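PDB 5OL0: putative silent information regulator 2 from Leishmania infantum, which probably removes acetyl groups from lysine side chains of proteins, consuming NAD+ and releasing nicotinamide and 2''-O-acetyl-ADP-ribose. Local coordinates for residues L120-T125 with F201-H206; T219-H224 with L228-V233. All blocks are in the same frame, centred on the assembly; numbering follows the deposited sequence.

Interaction 1 of 2, residues L120-T125 with F201-H206; sequences LLRCCT and FDALHH
Arg122 and Cys124, two residues apart on strand 122-125, both point toward helix 201-206, whose axis passes 10.0 Å away at 123° to the strand direction. The backbones come nearest at Arg122 and Ala203, their CA atoms 7.4 Å apart. Ala203 presents its methyl group to both strand residues: CB lies 3.6 Å from Cys124 SG, a buried apolar touch, and Arg122 NH1 approaches the same methyl obliquely, 3.9 Å from Ala203 CB. At Cys124, chi1 -68° turns SG away from the carbonyl carbon and onto that methyl; Val143 of the adjacent strand touches the same side chain. This is the Rossmann-like core of the sirtuin fold: strand 120-125 runs in the parallel sheet between 142-144 and 36-40, and helix 198-207 packs over one face of it. At partly exposed Asp202 the chemistry turns ionic. The Arg122 chain bends at chi2 and brings NH1 to 2.9 Å from Asp202 OD2, a salt bridge whose N-H...O angle is only 138°, OD2 being tilted out of the guanidinium plane. OD2 accepts through its anti lone pair, and the guanidinium and carboxylate planes stand nearly perpendicular. NH1 is shared with Asp207 in a second salt bridge. The other carboxylate oxygen, Asp202 OD1, takes a hydrogen bond of 3.1 Å from His206 ND1, which lies above the carboxylate plane, while OD1 lies in the plane of the imidazole ring.

Interaction 2 of 2, residues T219-H224 with L228-V233; sequences TSMQVH and LLPCVV
Met221 and Pro230 meet between two pieces of the loop joining strands 213-217 and 239-242: 219-224 is irregular, and 228-231 take helical backbone angles but are held by weak hydrogen bonds. The methionine does the reaching. Its chain is bent at chi2 and chi3 (-64° and -66°), which brings the thioether round to the proline. SD and CE each lie 4.1 Å from Pro230 CG, so the ring carbon meets the S-CH3 unit alongside, the two side chains sliding past each other in opposite directions. CE also approaches Cys231 SG at 4.4 Å, a looser apolar contact. Pro230 is buried, with Leu39 of the central sheet touching it too, whereas Phe252 joins Met221. On the Met221 side the chain is shaped by an ST turn: Ser220 OG accepts a nearly straight hydrogen bond of 3.2 Å from the backbone N of Gln222. Beyond it, the backbone of His224 hydrogen-bonds to the bound acetylated peptide, and Val223 packs on its modified side chain. Thr219 and Ser220 belong to the probable NAD+ site, in the loop where a sirtuin brings its cofactor and acetyl-lysine substrate together.

In the fold
Interactions 1 and 2 are neighbours, their centres about 12 Å apart, and meet through apolar packing. Leu204 of helix 198-207 contacts Leu228, Leu229 and Val232 of 228-233, and Cys124 CB reaches Leu229 CD1 at 3.9 Å, so Leu229 lies against both the strand and the helix of interaction 1. Each contact is partly buried, but they differ in kind. Interaction 1 joins a helix to a strand of the central sheet, with one buried apolar touch and a partly exposed salt bridge. Interaction 2 is wholly apolar and joins two pieces of one loop, whose first piece, 219-224, holds probable NAD+-site residues and touches the bound peptide.

Interaction 1 of 2, residues L120-T125 with F201-H206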
loop_
_atom_site.group_PDB
_atom_site.type_symbol
_atom_site.label_atom_id
_atom_site.label_comp_id
_atom_site.label_asym_id
_atom_site.label_seq_id
_atom_site.Cartn_x
_atom_site.Cartn_y
_atom_site.Cartn_z
ATOM N N LEU A 120 0.183 -15.511 6.457
ATOM C CA LEU A 120 0.378 -14.077 6.469
ATOM C C LEU A 120 0.779 -13.652 7.805
ATOM O O LEU A 120 0.006 -13.759 8.706
ATOM C CB LEU A 120 -0.879 -13.365 6.044
ATOM C CG LEU A 120 -0.820 -11.839 5.851
ATOM C CD1 LEU A 120 0.032 -11.466 4.638
ATOM C CD2 LEU A 120 -2.224 -11.361 5.632
ATOM N N LEU A 121 1.996 -13.127 7.960
ATOM C CA LEU A 121 2.395 -12.475 9.198
ATOM C C LEU A 121 1.732 -11.080 9.320
ATOM O O LEU A 121 1.210 -10.687 10.363
ATOM C CB LEU A 121 3.879 -12.358 9.209
ATOM C CG LEU A 121 4.563 -11.640 10.364
ATOM C CD1 LEU A 121 4.375 -12.351 11.715
ATOM C CD2 LEU A 121 6.029 -11.519 9.939
ATOM N N ARG A 122 1.786 -10.294 8.254
ATOM C CA ARG A 122 1.175 -8.963 8.301
ATOM C C ARG A 122 1.119 -8.467 6.893
ATOM O O ARG A 122 1.989 -8.791 6.081
ATOM C CB ARG A 122 2.023 -8.005 9.153
ATOM C CG ARG A 122 1.227 -6.886 9.838
ATOM C CD ARG A 122 0.517 -7.478 11.065
ATOM N NE ARG A 122 -0.343 -6.492 11.746
ATOM C CZ ARG A 122 0.081 -5.663 12.728
ATOM N NH1 ARG A 122 1.343 -5.644 13.133
ATOM N NH2 ARG A 122 -0.760 -4.813 13.288
ATOM N N CYS A 123 0.087 -7.707 6.601
ATOM C CA CYS A 123 0.014 -6.983 5.355
ATOM C C CYS A 123 0.128 -5.501 5.701
ATOM O O CYS A 123 -0.675 -4.984 6.496
ATOM C CB CYS A 123 -1.331 -7.228 4.647
ATOM S SG CYS A 123 -1.470 -6.229 3.128
ATOM N N CYS A 124 1.102 -4.822 5.111
ATOM C CA CYS A 124 1.316 -3.390 5.378
ATOM C C CYS A 124 1.182 -2.689 4.049
ATOM O O CYS A 124 1.948 -2.984 3.128
ATOM C CB CYS A 124 2.714 -3.180 5.911
ATOM S SG CYS A 124 3.046 -3.882 7.587
ATOM N N THR A 125 0.256 -1.750 3.956
ATOM C CA THR A 125 -0.032 -1.059 2.691
ATOM C C THR A 125 0.228 0.432 2.848
ATOM O O THR A 125 -0.058 1.021 3.857
ATOM C CB THR A 125 -1.484 -1.303 2.253
ATOM O OG1 THR A 125 -1.749 -0.648 1.016
ATOM C CG2 THR A 125 -2.540 -0.838 3.306
ATOM N N PHE A 201 4.292 1.027 13.532
ATOM C CA PHE A 201 5.514 0.799 14.339
ATOM C C PHE A 201 5.592 -0.599 14.981
ATOM O O PHE A 201 6.680 -1.171 15.101
ATOM C CB PHE A 201 5.688 1.947 15.353
ATOM C CG PHE A 201 5.920 3.258 14.664
ATOM C CD1 PHE A 201 7.156 3.503 14.078
ATOM C CD2 PHE A 201 4.885 4.180 14.503
ATOM C CE1 PHE A 201 7.368 4.661 13.345
ATOM C CE2 PHE A 201 5.091 5.348 13.781
ATOM C CZ PHE A 201 6.351 5.588 13.199
ATOM N N ASP A 202 4.428 -1.134 15.306
ATOM C CA ASP A 202 4.289 -2.567 15.749
ATOM C C ASP A 202 4.822 -3.494 14.656
ATOM O O ASP A 202 5.681 -4.346 14.879
ATOM C CB ASP A 202 2.803 -2.833 16.006
ATOM C CG ASP A 202 2.543 -4.191 16.602
ATOM O OD1 ASP A 202 2.800 -4.345 17.805
ATOM O OD2 ASP A 202 2.126 -5.120 15.866
ATOM N N ALA A 203 4.378 -3.232 13.432
ATOM C CA ALA A 203 4.836 -4.010 12.322
ATOM C C ALA A 203 6.333 -3.854 12.060
ATOM O O ALA A 203 7.009 -4.820 11.882
ATOM C CB ALA A 203 4.009 -3.705 11.097
ATOM N N LEU A 204 6.848 -2.639 12.107
ATOM C CA LEU A 204 8.290 -2.411 11.870
ATOM C C LEU A 204 9.240 -3.015 12.904
ATOM O O LEU A 204 10.316 -3.532 12.562
ATOM C CB LEU A 204 8.562 -0.901 11.835
ATOM C CG LEU A 204 10.004 -0.441 11.496
ATOM C CD1 LEU A 204 10.299 -0.727 10.047
ATOM C CD2 LEU A 204 10.211 1.056 11.830
ATOM N N HIS A 205 8.862 -2.872 14.171
ATOM C CA HIS A 205 9.701 -3.306 15.278
ATOM C C HIS A 205 9.484 -4.761 15.585
ATOM O O HIS A 205 10.414 -5.385 16.010
ATOM C CB HIS A 205 9.404 -2.486 16.565
ATOM C CG HIS A 205 9.690 -1.041 16.414
ATOM N ND1 HIS A 205 8.916 -0.067 17.003
ATOM C CD2 HIS A 205 10.600 -0.394 15.646
ATOM C CE1 HIS A 205 9.383 1.119 16.659
ATOM N NE2 HIS A 205 10.388 0.948 15.821
ATOM N N HIS A 206 8.263 -5.279 15.384
ATOM C CA HIS A 206 7.899 -6.648 15.816
ATOM C C HIS A 206 7.659 -7.616 14.719
ATOM O O HIS A 206 7.994 -8.744 14.890
ATOM C CB HIS A 206 6.661 -6.646 16.730
ATOM C CG HIS A 206 6.818 -5.729 17.908
ATOM N ND1 HIS A 206 5.783 -4.957 18.388
ATOM C CD2 HIS A 206 7.913 -5.365 18.609
ATOM C CE1 HIS A 206 6.214 -4.219 19.395
ATOM N NE2 HIS A 206 7.495 -4.442 19.547
#

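Interaction 2 of 2, residues T219-H224 with L228-V233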
loop_
_atom_site.group_PDB
_atom_site.type_symbol
_atom_site.label_atom_id
_atom_site.label_comp_id
_atom_site.label_asym_id
_atom_site.label_seq_id
_atom_site.Cartn_x
_atom_site.Cartn_y
_atom_site.Cartn_z
ATOM N N THR A 219 5.270 -1.064 -4.778
ATOM C CA THR A 219 5.597 0.033 -3.883
ATOM C C THR A 219 6.783 0.872 -4.363
ATOM O O THR A 219 7.659 0.372 -5.058
ATOM C CB THR A 219 6.007 -0.455 -2.490
ATOM O OG1 THR A 219 6.281 0.716 -1.716
ATOM C CG2 THR A 219 7.342 -1.183 -2.517
ATOM N N SER A 220 6.924 2.072 -3.811
ATOM C CA SER A 220 8.007 2.953 -4.277
ATOM C C SER A 220 9.388 2.831 -3.571
ATOM O O SER A 220 10.444 3.046 -4.219
ATOM C CB SER A 220 7.519 4.436 -4.258
ATOM O OG SER A 220 7.217 4.914 -2.958
ATOM N N MET A 221 9.397 2.591 -2.265
ATOM C CA MET A 221 10.629 2.847 -1.486
ATOM C C MET A 221 11.007 4.288 -1.327
ATOM O O MET A 221 12.090 4.557 -0.878
ATOM C CB MET A 221 11.890 2.176 -2.104
ATOM C CG MET A 221 11.807 0.686 -2.349
ATOM S SD MET A 221 11.621 -0.192 -0.787
ATOM C CE MET A 221 13.195 0.101 0.078
ATOM N N GLN A 222 10.189 5.251 -1.719
ATOM C CA GLN A 222 10.615 6.634 -1.556
ATOM C C GLN A 222 9.794 7.395 -0.529
ATOM O O GLN A 222 10.023 8.590 -0.355
ATOM C CB GLN A 222 10.613 7.351 -2.923
ATOM C CG GLN A 222 11.518 6.602 -3.912
ATOM C CD GLN A 222 11.889 7.394 -5.130
ATOM O OE1 GLN A 222 11.018 7.778 -5.893
ATOM N NE2 GLN A 222 13.195 7.644 -5.321
ATOM N N VAL A 223 8.858 6.718 0.152
ATOM C CA VAL A 223 8.103 7.320 1.262
ATOM C C VAL A 223 8.433 6.665 2.604
ATOM O O VAL A 223 8.317 5.443 2.749
ATOM C CB VAL A 223 6.585 7.254 0.977
ATOM C CG1 VAL A 223 5.819 7.829 2.148
ATOM C CG2 VAL A 223 6.272 8.029 -0.292
ATOM N N HIS A 224 8.812 7.475 3.595
ATOM C CA HIS A 224 9.403 7.024 4.818
ATOM C C HIS A 224 8.518 7.413 5.946
ATOM O O HIS A 224 7.798 8.378 5.803
ATOM C CB HIS A 224 10.799 7.668 4.957
ATOM C CG HIS A 224 11.634 7.489 3.751
ATOM N ND1 HIS A 224 12.101 6.252 3.366
ATOM C CD2 HIS A 224 12.041 8.368 2.802
ATOM C CE1 HIS A 224 12.735 6.378 2.216
ATOM N NE2 HIS A 224 12.727 7.651 1.863
ATOM N N LEU A 228 11.251 1.571 5.266
ATOM C CA LEU A 228 12.192 0.826 6.124
ATOM C C LEU A 228 11.813 -0.613 6.308
ATOM O O LEU A 228 12.663 -1.431 6.656
ATOM C CB LEU A 228 12.313 1.417 7.488
ATOM C CG LEU A 228 13.098 2.705 7.612
ATOM C CD1 LEU A 228 12.863 3.249 9.014
ATOM C CD2 LEU A 228 14.577 2.374 7.404
ATOM N N LEU A 229 10.545 -0.926 6.079
ATOM C CA LEU A 229 10.066 -2.264 6.395
ATOM C C LEU A 229 10.942 -3.395 5.855
ATOM O O LEU A 229 11.379 -4.246 6.607
ATOM C CB LEU A 229 8.598 -2.432 5.965
ATOM C CG LEU A 229 7.622 -1.805 6.938
ATOM C CD1 LEU A 229 6.284 -1.617 6.256
ATOM C CD2 LEU A 229 7.435 -2.665 8.206
ATOM N N PRO A 230 11.233 -3.399 4.564
ATOM C CA PRO A 230 12.028 -4.507 4.046
ATOM C C PRO A 230 13.502 -4.440 4.370
ATOM O O PRO A 230 14.232 -5.426 4.112
ATOM C CB PRO A 230 11.840 -4.369 2.525
ATOM C CG PRO A 230 11.577 -2.924 2.298
ATOM C CD PRO A 230 10.830 -2.461 3.498
ATOM N N CYS A 231 13.955 -3.284 4.861
ATOM C CA CYS A 231 15.331 -3.107 5.329
ATOM C C CYS A 231 15.632 -3.771 6.668
ATOM O O CYS A 231 16.796 -3.988 6.958
ATOM C CB CYS A 231 15.701 -1.604 5.379
ATOM S SG CYS A 231 15.522 -0.881 3.698
ATOM N N VAL A 232 14.622 -4.026 7.496
ATOM C CA VAL A 232 14.803 -4.533 8.879
ATOM C C VAL A 232 14.481 -6.050 8.980
ATOM O O VAL A 232 14.647 -6.630 10.019
ATOM C CB VAL A 232 14.001 -3.749 9.946
ATOM C CG1 VAL A 232 14.445 -2.266 10.052
ATOM C CG2 VAL A 232 12.520 -3.766 9.673
ATOM N N VAL A 233 14.067 -6.696 7.897
ATOM C CA VAL A 233 13.891 -8.140 7.920
ATOM C C VAL A 233 15.277 -8.787 7.989
ATOM O O VAL A 233 16.252 -8.172 7.580
ATOM C CB VAL A 233 13.108 -8.671 6.706
ATOM C CG1 VAL A 233 11.796 -7.925 6.592
ATOM C CG2 VAL A 233 13.900 -8.554 5.420
#